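PDB 3C7A: octopine dehydrogenase from Pecten maximus, which catalyses the NADH-dependent reductive condensation of L-arginine with pyruvate to D-octopine, and the reverse oxidation. Local coordinates for residues 91-96 with 322-327. Numbering follows the deposited sequence.
Sequences PAFAHE and GNRYLT. With NAD (nicotinamide-adenine-dinucleotide), chain B.
Across the NAD-binding cleft of octopine dehydrogenase, Arg324 from the loop before helix 330-344 reaches Pro91 and Phe93, which lie just ahead of helix 95-102 on the nucleotide-binding side. The arginine chain is extended from CG to NE and brings only its guanidinium end to the opposite segment. There NH1 lies 4.2 Å from CE1 of Phe93, near the ring plane, whereas CE1 sits over one guanidinium face, displaced from the centre of the group. Ring edge thus meets guanidinium face, the planes 70° apart, and the groups do not stack in parallel. CG of Pro91 lies 4.2 Å from NH2, oblique to the guanidinium plane.

Pro91 and Phe93 also border the dinucleotide. CD of Pro91 lies 3.6 Å from O4B of the adenosine ribose. With CG between backbone N and carbonyl carbon (chi1 68°), Phe93 sets its CE2/CZ edge against a face of the adenine, edge-to-face, CE2 3.7 Å from C6A. Arg324 binds NAD(+): its NH2 is 4.5 Å from phosphate oxygen O1A, which lies near the guanidinium plane, at the edge of that group. No hydrogen bond joins the segments; the loose contact is consistent with a longer-range electrostatic attraction between guanidinium and pyrophosphate.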
ATOM      1  N   PRO A  91      -1.348   5.869   6.279  1.00 14.00           N
ATOM      2  CA  PRO A  91      -0.375   4.810   6.597  1.00 14.11           C
ATOM      3  C   PRO A  91      -1.037   3.565   7.204  1.00 14.20           C
ATOM      4  O   PRO A  91      -2.043   3.679   7.911  1.00 14.26           O
ATOM      5  CB  PRO A  91       0.550   5.476   7.621  1.00 14.14           C
ATOM      6  CG  PRO A  91       0.435   6.930   7.343  1.00 14.21           C
ATOM      7  CD  PRO A  91      -0.997   7.139   6.942  1.00 13.99           C
ATOM      8  N   ALA A  92      -0.455   2.397   6.935  1.00 14.28           N
ATOM      9  CA  ALA A  92      -1.084   1.097   7.217  1.00 14.43           C
ATOM     10  C   ALA A  92      -1.367   0.782   8.690  1.00 14.51           C
ATOM     11  O   ALA A  92      -2.306   0.036   8.987  1.00 14.42           O
ATOM     12  CB  ALA A  92      -0.274  -0.032   6.576  1.00 14.43           C
ATOM     13  N   PHE A  93      -0.568   1.332   9.604  1.00 14.67           N
ATOM     14  CA  PHE A  93      -0.737   1.049  11.038  1.00 14.82           C
ATOM     15  C   PHE A  93      -2.021   1.644  11.640  1.00 14.76           C
ATOM     16  O   PHE A  93      -2.408   1.296  12.760  1.00 14.68           O
ATOM     17  CB  PHE A  93       0.507   1.466  11.849  1.00 14.98           C
ATOM     18  CG  PHE A  93       0.730   2.958  11.924  1.00 15.38           C
ATOM     19  CD1 PHE A  93       1.599   3.589  11.038  1.00 15.78           C
ATOM     20  CD2 PHE A  93       0.090   3.728  12.895  1.00 15.79           C
ATOM     21  CE1 PHE A  93       1.817   4.966  11.106  1.00 15.75           C
ATOM     22  CE2 PHE A  93       0.298   5.104  12.968  1.00 16.06           C
ATOM     23  CZ  PHE A  93       1.166   5.724  12.071  1.00 15.71           C
ATOM     24  N   ALA A  94      -2.675   2.525  10.886  1.00 14.73           N
ATOM     25  CA  ALA A  94      -3.889   3.204  11.346  1.00 14.71           C
ATOM     26  C   ALA A  94      -5.197   2.555  10.863  1.00 14.68           C
ATOM     27  O   ALA A  94      -6.287   3.012  11.226  1.00 14.60           O
ATOM     28  CB  ALA A  94      -3.847   4.684  10.955  1.00 14.69           C
ATOM     29  N   HIS A  95      -5.089   1.495  10.058  1.00 14.62           N
ATOM     30  CA  HIS A  95      -6.269   0.826   9.489  1.00 14.61           C
ATOM     31  C   HIS A  95      -7.163   0.132  10.527  1.00 14.61           C
ATOM     32  O   HIS A  95      -8.392   0.157  10.402  1.00 14.51           O
ATOM     33  CB  HIS A  95      -5.880  -0.155   8.371  1.00 14.54           C
ATOM     34  CG  HIS A  95      -5.434   0.508   7.100  1.00 14.64           C
ATOM     35  ND1 HIS A  95      -4.701  -0.152   6.137  1.00 14.48           N
ATOM     36  CD2 HIS A  95      -5.607   1.770   6.639  1.00 14.42           C
ATOM     37  CE1 HIS A  95      -4.450   0.671   5.134  1.00 14.36           C
ATOM     38  NE2 HIS A  95      -4.985   1.845   5.416  1.00 14.50           N
ATOM     39  N   GLU A  96      -6.546  -0.478  11.542  1.00 14.67           N
ATOM     40  CA  GLU A  96      -7.274  -1.192  12.608  1.00 14.84           C
ATOM     41  C   GLU A  96      -8.327  -0.321  13.304  1.00 14.74           C
ATOM     42  O   GLU A  96      -9.437  -0.785  13.583  1.00 14.75           O
ATOM     43  CB  GLU A  96      -6.297  -1.777  13.644  1.00 14.84           C
ATOM     44  CG  GLU A  96      -6.946  -2.708  14.677  1.00 15.08           C
ATOM     45  CD  GLU A  96      -5.995  -3.156  15.783  1.00 15.37           C
ATOM     46  OE1 GLU A  96      -5.302  -2.302  16.377  1.00 16.47           O
ATOM     47  OE2 GLU A  96      -5.952  -4.369  16.072  1.00 15.92           O
ATOM     48  N   GLY A 322      15.775   3.714  11.486  1.00 27.81           N
ATOM     49  CA  GLY A 322      14.562   4.255  12.047  1.00 28.14           C
ATOM     50  C   GLY A 322      13.827   5.395  11.353  1.00 28.35           C
ATOM     51  O   GLY A 322      13.817   6.509  11.788  1.00 28.51           O
ATOM     52  N   ASN A 323      13.207   5.073  10.253  1.00 28.44           N
ATOM     53  CA  ASN A 323      12.279   5.945   9.601  1.00 28.48           C
ATOM     54  C   ASN A 323      11.214   4.940   9.330  1.00 28.40           C
ATOM     55  O   ASN A 323      10.740   4.362  10.276  1.00 28.53           O
ATOM     56  CB  ASN A 323      12.874   6.523   8.326  1.00 28.58           C
ATOM     57  CG  ASN A 323      14.039   5.738   7.825  1.00 28.72           C
ATOM     58  OD1 ASN A 323      14.023   4.559   7.831  1.00 29.20           O
ATOM     59  ND2 ASN A 323      15.077   6.416   7.444  1.00 29.13           N
ATOM     60  N   ARG A 324      10.862   4.699   8.076  1.00 28.19           N
ATOM     61  CA  ARG A 324       9.747   3.836   7.738  1.00 27.99           C
ATOM     62  C   ARG A 324      10.021   2.795   6.659  1.00 27.52           C
ATOM     63  O   ARG A 324       9.169   1.976   6.355  1.00 27.51           O
ATOM     64  CB  ARG A 324       8.486   4.656   7.433  1.00 28.04           C
ATOM     65  CG  ARG A 324       7.826   5.304   8.647  1.00 28.40           C
ATOM     66  CD  ARG A 324       6.546   6.035   8.316  1.00 28.54           C
ATOM     67  NE  ARG A 324       5.947   6.666   9.484  1.00 29.83           N
ATOM     68  CZ  ARG A 324       4.953   7.538   9.409  1.00 30.27           C
ATOM     69  NH1 ARG A 324       4.462   8.116  10.474  1.00 30.57           N
ATOM     70  NH2 ARG A 324       4.478   7.852   8.239  1.00 30.67           N
ATOM     71  N   TYR A 325      11.238   2.794   6.135  1.00 26.96           N
ATOM     72  CA  TYR A 325      11.662   1.787   5.154  1.00 26.33           C
ATOM     73  C   TYR A 325      11.546   0.356   5.685  1.00 25.92           C
ATOM     74  O   TYR A 325      11.318  -0.580   4.914  1.00 25.85           O
ATOM     75  CB  TYR A 325      13.104   2.038   4.687  1.00 26.39           C
ATOM     76  CG  TYR A 325      13.293   3.208   3.740  1.00 26.38           C
ATOM     77  CD1 TYR A 325      14.109   4.284   4.092  1.00 26.56           C
ATOM     78  CD2 TYR A 325      12.674   3.234   2.487  1.00 26.43           C
ATOM     79  CE1 TYR A 325      14.301   5.360   3.228  1.00 26.57           C
ATOM     80  CE2 TYR A 325      12.857   4.309   1.614  1.00 26.41           C
ATOM     81  CZ  TYR A 325      13.672   5.368   1.992  1.00 26.52           C
ATOM     82  OH  TYR A 325      13.861   6.434   1.140  1.00 26.31           O
ATOM     83  N   LEU A 326      11.711   0.193   6.998  1.00 25.31           N
ATOM     84  CA  LEU A 326      11.671  -1.127   7.633  1.00 24.74           C
ATOM     85  C   LEU A 326      10.485  -1.306   8.586  1.00 24.38           C
ATOM     86  O   LEU A 326       9.967  -2.415   8.729  1.00 24.31           O
ATOM     87  CB  LEU A 326      12.988  -1.420   8.367  1.00 24.71           C
ATOM     88  CG  LEU A 326      14.302  -1.479   7.571  1.00 24.65           C
ATOM     89  CD1 LEU A 326      15.494  -1.549   8.517  1.00 24.47           C
ATOM     90  CD2 LEU A 326      14.333  -2.648   6.585  1.00 24.27           C
ATOM     91  N   THR A 327      10.059  -0.218   9.227  1.00 23.91           N
ATOM     92  CA  THR A 327       8.972  -0.270  10.217  1.00 23.44           C
ATOM     93  C   THR A 327       7.585  -0.518   9.605  1.00 23.10           C
ATOM     94  O   THR A 327       6.649  -0.895  10.316  1.00 22.97           O
ATOM     95  CB  THR A 327       8.939   0.993  11.121  1.00 23.48           C
ATOM     96  OG1 THR A 327       8.815   2.170  10.314  1.00 23.40           O
ATOM     97  CG2 THR A 327      10.206   1.090  11.968  1.00 23.49           C
TER
HETATM   98  PA  NAD B 405       0.721  11.161   5.520  1.00 17.38           P
HETATM   99  O1A NAD B 405       2.019  10.955   6.200  1.00 16.79           O
HETATM  100  O2A NAD B 405       0.630  12.532   4.966  1.00 16.80           O
HETATM  101  O5B NAD B 405      -0.493  10.876   6.549  1.00 17.88           O
HETATM  102  C5B NAD B 405      -0.566  11.505   7.815  1.00 18.74           C
HETATM  103  C4B NAD B 405      -1.938  11.260   8.442  1.00 19.15           C
HETATM  104  O4B NAD B 405      -1.999   9.965   9.018  1.00 19.67           O
HETATM  105  C3B NAD B 405      -2.262  12.235   9.568  1.00 19.45           C
HETATM  106  O3B NAD B 405      -2.968  13.366   9.112  1.00 19.27           O
HETATM  107  C2B NAD B 405      -3.088  11.409  10.537  1.00 19.89           C
HETATM  108  O2B NAD B 405      -4.467  11.522  10.265  1.00 19.77           O
HETATM  109  C1B NAD B 405      -2.631   9.981  10.287  1.00 20.32           C
HETATM  110  N9A NAD B 405      -1.685   9.609  11.361  1.00 20.65           N
HETATM  111  C8A NAD B 405      -0.326   9.813  11.350  1.00 20.85           C
HETATM  112  N7A NAD B 405       0.194   9.354  12.510  1.00 21.07           N
HETATM  113  C5A NAD B 405      -0.811   8.860  13.267  1.00 20.90           C
HETATM  114  C6A NAD B 405      -0.824   8.274  14.529  1.00 20.89           C
HETATM  115  N6A NAD B 405       0.258   8.362  15.301  1.00 21.11           N
HETATM  116  N1A NAD B 405      -2.028   7.850  15.071  1.00 20.75           N
HETATM  117  C2A NAD B 405      -3.203   8.008  14.356  1.00 20.85           C
HETATM  118  N3A NAD B 405      -3.177   8.594  13.101  1.00 20.81           N
HETATM  119  C4A NAD B 405      -2.000   9.014  12.560  1.00 20.74           C
HETATM  120  O3  NAD B 405       0.548  10.033   4.371  1.00 17.10           O
HETATM  121  PN  NAD B 405       0.270  10.390   2.820  1.00 17.18           P
HETATM  122  O1N NAD B 405       1.378  11.242   2.333  1.00 17.27           O
HETATM  123  O2N NAD B 405      -1.128  10.858   2.677  1.00 16.78           O
HETATM  124  O5D NAD B 405       0.413   8.972   2.061  1.00 17.62           O
HETATM  125  C5D NAD B 405      -0.378   7.841   2.369  1.00 17.80           C
HETATM  126  C4D NAD B 405       0.292   6.575   1.829  1.00 18.04           C
HETATM  127  O4D NAD B 405       0.564   6.692   0.438  1.00 18.01           O
HETATM  128  C3D NAD B 405       1.617   6.295   2.526  1.00 18.20           C
HETATM  129  O3D NAD B 405       1.674   4.934   2.888  1.00 18.22           O
HETATM  130  C2D NAD B 405       2.672   6.628   1.485  1.00 18.11           C
HETATM  131  O2D NAD B 405       3.795   5.784   1.595  1.00 18.04           O
HETATM  132  C1D NAD B 405       1.934   6.437   0.163  1.00 18.05           C
HETATM  133  N1N NAD B 405       2.446   7.295  -0.933  1.00 18.12           N
HETATM  134  C2N NAD B 405       2.555   8.660  -0.793  1.00 18.04           C
HETATM  135  C3N NAD B 405       3.037   9.449  -1.843  1.00 18.06           C
HETATM  136  C7N NAD B 405       2.922  10.950  -1.775  1.00 18.01           C
HETATM  137  O7N NAD B 405       3.467  11.693  -2.739  1.00 17.76           O
HETATM  138  N7N NAD B 405       2.243  11.555  -0.696  1.00 18.20           N
HETATM  139  C4N NAD B 405       3.408   8.834  -3.043  1.00 18.12           C
HETATM  140  C5N NAD B 405       3.291   7.452  -3.182  1.00 18.14           C
HETATM  141  C6N NAD B 405       2.806   6.696  -2.115  1.00 18.11           C